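Local coordinates for acyl-CoA dehydrogenase domain protein Tcur3481 (Thermomonospora curvata, PDB 6WY9) that probably works as a flavoprotein oxidoreductase of the acyl-CoA dehydrogenase family, carrying FAD in its reduced form in this crystal, at residues 22-26 with 27-31; 69-72 with 73-77. All blocks are in the same frame, centred on the assembly; numbering follows the deposited sequence.

Contact 1: 22-26 with 27-31; sequences DHATH and QRLRA
The carbonyl oxygen of Thr25 accepts the N-H of Leu29 at 2.8 Å from O to N, a bond that makes the first turn of helix 26-33. Thr25 is the N-cap of that helix, and its side chain does the capping: OG1 receives Arg28 N at 3.0 Å (N-H...O 157°). A chi1 of 59° sets OG1 between the backbone N and the carbonyl carbon, turned to the amide that has no earlier helical carbonyl to bind; a short hydroxyl side chain suits the place. The next bond, Arg30 N to His26 O, is weak at 3.4 Å. Ala24 is the centre of an inverse gamma turn, with Thr25 N bonded weakly to His23 O (3.2 Å). On the apolar side of the turn, Leu29 CD2 rests on Ala24 CB at 4.0 Å. Shortened to an alanine, Leu29 is likely to leave Ala24 CB, Pro84 and Arg332 without the branched end that they now touch. Arg28 lays CG against His23 O (3.1 Å), while its guanidinium group reaches Asp40. Arg30 likewise sends its charge outside the turn, to Glu33 and Asp327. The whole corner joins helix 5-23 to helix 26-33 near the surface, with His23 touching helix 41-49 and Leu29 packing on Pro84 of a loop and on Arg332 of helix 330-340.

Contact 2: 69-72 with 73-77; sequences GALC and VLLEE
Leu71 and Leu75 meet one turn apart on helix 67-80, an alpha-helix of the N-terminal helical domain of the acyl-CoA dehydrogenase fold. Backbone bonds come first. Four successive i to i+4 hydrogen bonds join the segments: Val73 N to Gly69 O, Leu74 N to Ala70 O, Leu75 N to Leu71 O and Glu76 N to Cys72 O. The third is the shortest, 2.8 Å between Leu75 N and Leu71 O. In this buried helix these bonds satisfy amides and carbonyls that apolar neighbours could not. Val73, beta-branched, also sets a methyl against a backbone carbonyl, CG2 lying 3.3 Å from Gly69 O.

Charge is kept to the later turn: Glu76, its chain extended, forms a salt bridge with Arg80, and Glu77 pairs with Arg17 and Arg80.

The apolar side chains face several helices. Val73 meets Leu12 of helix 5-23 and Trp281 of helix 260-288. Cys72 lies against Ala229 of helix 215-248 and Val284 of helix 260-288, a small side chain suited to a place that both helices approach. Leu71 and Leu74 meet Leu91 of helix 87-100, and Leu75 meets Ala226 and Val230 of helix 215-248, so branched aliphatic ends fill the space between these helices and helix 67-80. Leu71 and Leu75 cross at an angle: chi1 of Leu71 (176°) and its bend at chi2 (57°) turn one methyl, CD1, toward the next turn, where it lies 3.7 Å from Leu75 CG.

Overall arrangement
Contact 1 and contact 2 follow one another along the chain within the N-terminal family region, their centres about 21 Å apart and their nearest atoms about 8 Å apart, without touching. Helix 5-23 ties them: its last turn leads into contact 1, whereas Leu12, Gln13 and Arg17 farther back lie against contact 2. His81 adds a second tie, touching Ala24 and donating a hydrogen bond from ND1 to Glu77 O. Contact 1 is a surface corner, its centre about 20 Å from the centre of the chain; contact 2 is buried, its centre about 10 Å from that point. Both lie away from the flavin pocket, which includes Arg249, Phe259 and His317.

Contact 1: 22-26 with 27-31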
loop_
_atom_site.group_PDB
_atom_site.type_symbol
_atom_site.label_atom_id
_atom_site.label_comp_id
_atom_site.label_asym_id
_atom_site.label_seq_id
_atom_site.Cartn_x
_atom_site.Cartn_y
_atom_site.Cartn_z
ATOM N N ASP B 22 5.693 -8.062 35.644
ATOM C CA ASP B 22 5.771 -7.478 36.988
ATOM C C ASP B 22 6.338 -6.060 36.993
ATOM O O ASP B 22 6.074 -5.303 37.934
ATOM C CB ASP B 22 6.649 -8.329 37.908
ATOM C CG ASP B 22 6.030 -9.655 38.239
ATOM O OD1 ASP B 22 4.808 -9.804 38.075
ATOM O OD2 ASP B 22 6.783 -10.539 38.696
ATOM N N HIS B 23 7.158 -5.682 36.013
ATOM C CA HIS B 23 7.823 -4.388 36.139
ATOM C C HIS B 23 7.511 -3.385 35.040
ATOM O O HIS B 23 7.814 -2.201 35.215
ATOM C CB HIS B 23 9.348 -4.582 36.272
ATOM C CG HIS B 23 9.725 -5.299 37.531
ATOM N ND1 HIS B 23 9.294 -4.880 38.779
ATOM C CD2 HIS B 23 10.394 -6.456 37.736
ATOM C CE1 HIS B 23 9.705 -5.737 39.699
ATOM N NE2 HIS B 23 10.377 -6.699 39.093
ATOM N N ALA B 24 6.910 -3.797 33.931
ATOM C CA ALA B 24 6.567 -2.868 32.852
ATOM C C ALA B 24 5.112 -2.431 32.985
ATOM O O ALA B 24 4.226 -2.763 32.176
ATOM C CB ALA B 24 6.846 -3.504 31.489
ATOM N N THR B 25 4.860 -1.727 34.081
ATOM C CA THR B 25 3.528 -1.342 34.518
ATOM C C THR B 25 3.299 0.133 34.235
ATOM O O THR B 25 4.242 0.895 34.005
ATOM C CB THR B 25 3.355 -1.546 36.033
ATOM O OG1 THR B 25 4.349 -0.750 36.691
ATOM C CG2 THR B 25 3.466 -3.005 36.434
ATOM N N HIS B 26 2.025 0.530 34.294
ATOM C CA HIS B 26 1.657 1.928 34.145
ATOM C C HIS B 26 2.544 2.829 35.001
ATOM O O HIS B 26 3.194 3.748 34.498
ATOM C CB HIS B 26 0.182 2.094 34.521
ATOM C CG HIS B 26 -0.330 3.487 34.361
ATOM N ND1 HIS B 26 -0.711 4.001 33.139
ATOM C CD2 HIS B 26 -0.527 4.476 35.265
ATOM C CE1 HIS B 26 -1.124 5.247 33.299
ATOM N NE2 HIS B 26 -1.027 5.559 34.580
ATOM N N GLN B 27 2.596 2.565 36.309
ATOM C CA GLN B 27 3.407 3.401 37.194
ATOM C C GLN B 27 4.888 3.309 36.839
ATOM O O GLN B 27 5.583 4.332 36.738
ATOM C CB GLN B 27 3.186 2.993 38.654
ATOM C CG GLN B 27 4.146 3.638 39.663
ATOM C CD GLN B 27 5.440 2.843 39.837
ATOM O OE1 GLN B 27 5.451 1.601 39.862
ATOM N NE2 GLN B 27 6.532 3.559 39.986
ATOM N N ARG B 28 5.408 2.091 36.664
ATOM C CA ARG B 28 6.865 1.977 36.540
ATOM C C ARG B 28 7.371 2.517 35.189
ATOM O O ARG B 28 8.444 3.136 35.124
ATOM C CB ARG B 28 7.322 0.527 36.751
ATOM C CG ARG B 28 8.882 0.352 36.637
ATOM C CD ARG B 28 9.566 1.023 37.824
ATOM N NE ARG B 28 10.974 0.640 37.937
ATOM C CZ ARG B 28 11.813 1.170 38.811
ATOM N NH1 ARG B 28 11.397 2.105 39.655
ATOM N NH2 ARG B 28 13.073 0.754 38.839
ATOM N N LEU B 29 6.599 2.338 34.110
ATOM C CA LEU B 29 7.029 2.877 32.823
ATOM C C LEU B 29 7.141 4.398 32.877
ATOM O O LEU B 29 8.064 4.995 32.293
ATOM C CB LEU B 29 6.064 2.447 31.716
ATOM C CG LEU B 29 6.089 0.974 31.298
ATOM C CD1 LEU B 29 5.066 0.708 30.160
ATOM C CD2 LEU B 29 7.523 0.451 30.960
ATOM N N ARG B 30 6.207 5.041 33.575
ATOM C CA ARG B 30 6.232 6.488 33.702
ATOM C C ARG B 30 7.425 6.941 34.552
ATOM O O ARG B 30 8.124 7.895 34.194
ATOM C CB ARG B 30 4.900 6.960 34.303
ATOM C CG ARG B 30 4.888 8.449 34.616
ATOM C CD ARG B 30 5.223 9.284 33.374
ATOM N NE ARG B 30 4.436 8.913 32.179
ATOM C CZ ARG B 30 3.138 9.159 31.998
ATOM N NH1 ARG B 30 2.426 9.776 32.941
ATOM N NH2 ARG B 30 2.537 8.771 30.876
ATOM N N ALA B 31 7.672 6.257 35.670
ATOM C CA ALA B 31 8.846 6.554 36.492
ATOM C C ALA B 31 10.130 6.425 35.683
ATOM O O ALA B 31 11.024 7.274 35.768
ATOM C CB ALA B 31 8.887 5.609 37.694
#

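Contact 2: 69-72 with 73-77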
loop_
_atom_site.group_PDB
_atom_site.type_symbol
_atom_site.label_atom_id
_atom_site.label_comp_id
_atom_site.label_asym_id
_atom_site.label_seq_id
_atom_site.Cartn_x
_atom_site.Cartn_y
_atom_site.Cartn_z
ATOM N N GLY B 69 19.075 -17.446 18.959
ATOM C CA GLY B 69 17.674 -17.817 19.160
ATOM C C GLY B 69 17.138 -17.424 20.521
ATOM O O GLY B 69 16.028 -16.868 20.641
ATOM N N ALA B 70 17.892 -17.745 21.580
ATOM C CA ALA B 70 17.471 -17.347 22.921
ATOM C C ALA B 70 17.411 -15.826 23.031
ATOM O O ALA B 70 16.486 -15.270 23.646
ATOM C CB ALA B 70 18.424 -17.926 23.982
ATOM N N LEU B 71 18.399 -15.133 22.456
ATOM C CA LEU B 71 18.358 -13.682 22.480
ATOM C C LEU B 71 17.070 -13.175 21.832
ATOM O O LEU B 71 16.369 -12.316 22.387
ATOM C CB LEU B 71 19.583 -13.101 21.770
ATOM C CG LEU B 71 19.505 -11.566 21.697
ATOM C CD1 LEU B 71 19.356 -10.930 23.098
ATOM C CD2 LEU B 71 20.686 -10.966 20.888
ATOM N N CYS B 72 16.706 -13.748 20.691
ATOM C CA CYS B 72 15.506 -13.265 20.000
ATOM C C CYS B 72 14.238 -13.561 20.801
ATOM O O CYS B 72 13.289 -12.766 20.783
ATOM C CB CYS B 72 15.440 -13.867 18.607
ATOM S SG CYS B 72 16.699 -13.097 17.480
ATOM N N VAL B 73 14.193 -14.695 21.510
ATOM C CA VAL B 73 13.031 -14.994 22.342
ATOM C C VAL B 73 12.915 -13.956 23.444
ATOM O O VAL B 73 11.836 -13.409 23.697
ATOM C CB VAL B 73 13.127 -16.433 22.902
ATOM C CG1 VAL B 73 12.083 -16.705 23.975
ATOM C CG2 VAL B 73 12.952 -17.429 21.783
ATOM N N LEU B 74 14.043 -13.633 24.084
ATOM C CA LEU B 74 14.031 -12.612 25.128
ATOM C C LEU B 74 13.651 -11.234 24.578
ATOM O O LEU B 74 12.884 -10.502 25.216
ATOM C CB LEU B 74 15.396 -12.548 25.809
ATOM C CG LEU B 74 15.607 -11.450 26.848
ATOM C CD1 LEU B 74 14.728 -11.667 28.120
ATOM C CD2 LEU B 74 17.098 -11.355 27.227
ATOM N N LEU B 75 14.210 -10.840 23.420
ATOM C CA LEU B 75 13.909 -9.522 22.859
ATOM C C LEU B 75 12.451 -9.407 22.438
ATOM O O LEU B 75 11.866 -8.309 22.479
ATOM C CB LEU B 75 14.831 -9.226 21.645
ATOM C CG LEU B 75 16.310 -9.040 22.028
ATOM C CD1 LEU B 75 17.189 -8.717 20.803
ATOM C CD2 LEU B 75 16.462 -7.972 23.154
ATOM N N GLU B 76 11.885 -10.503 21.925
ATOM C CA GLU B 76 10.496 -10.461 21.524
ATOM C C GLU B 76 9.591 -10.241 22.737
ATOM O O GLU B 76 8.665 -9.414 22.691
ATOM C CB GLU B 76 10.121 -11.741 20.768
ATOM C CG GLU B 76 8.655 -11.750 20.382
ATOM C CD GLU B 76 8.207 -13.008 19.622
ATOM O OE1 GLU B 76 9.027 -13.919 19.378
ATOM O OE2 GLU B 76 7.007 -13.078 19.269
ATOM N N GLU B 77 9.835 -10.956 23.835
ATOM C CA GLU B 77 9.076 -10.648 25.051
ATOM C C GLU B 77 9.320 -9.227 25.518
ATOM O O GLU B 77 8.406 -8.581 26.033
ATOM C CB GLU B 77 9.433 -11.583 26.214
ATOM C CG GLU B 77 8.674 -12.837 26.193
ATOM C CD GLU B 77 7.155 -12.664 26.109
ATOM O OE1 GLU B 77 6.487 -11.944 26.903
ATOM O OE2 GLU B 77 6.632 -13.320 25.233
#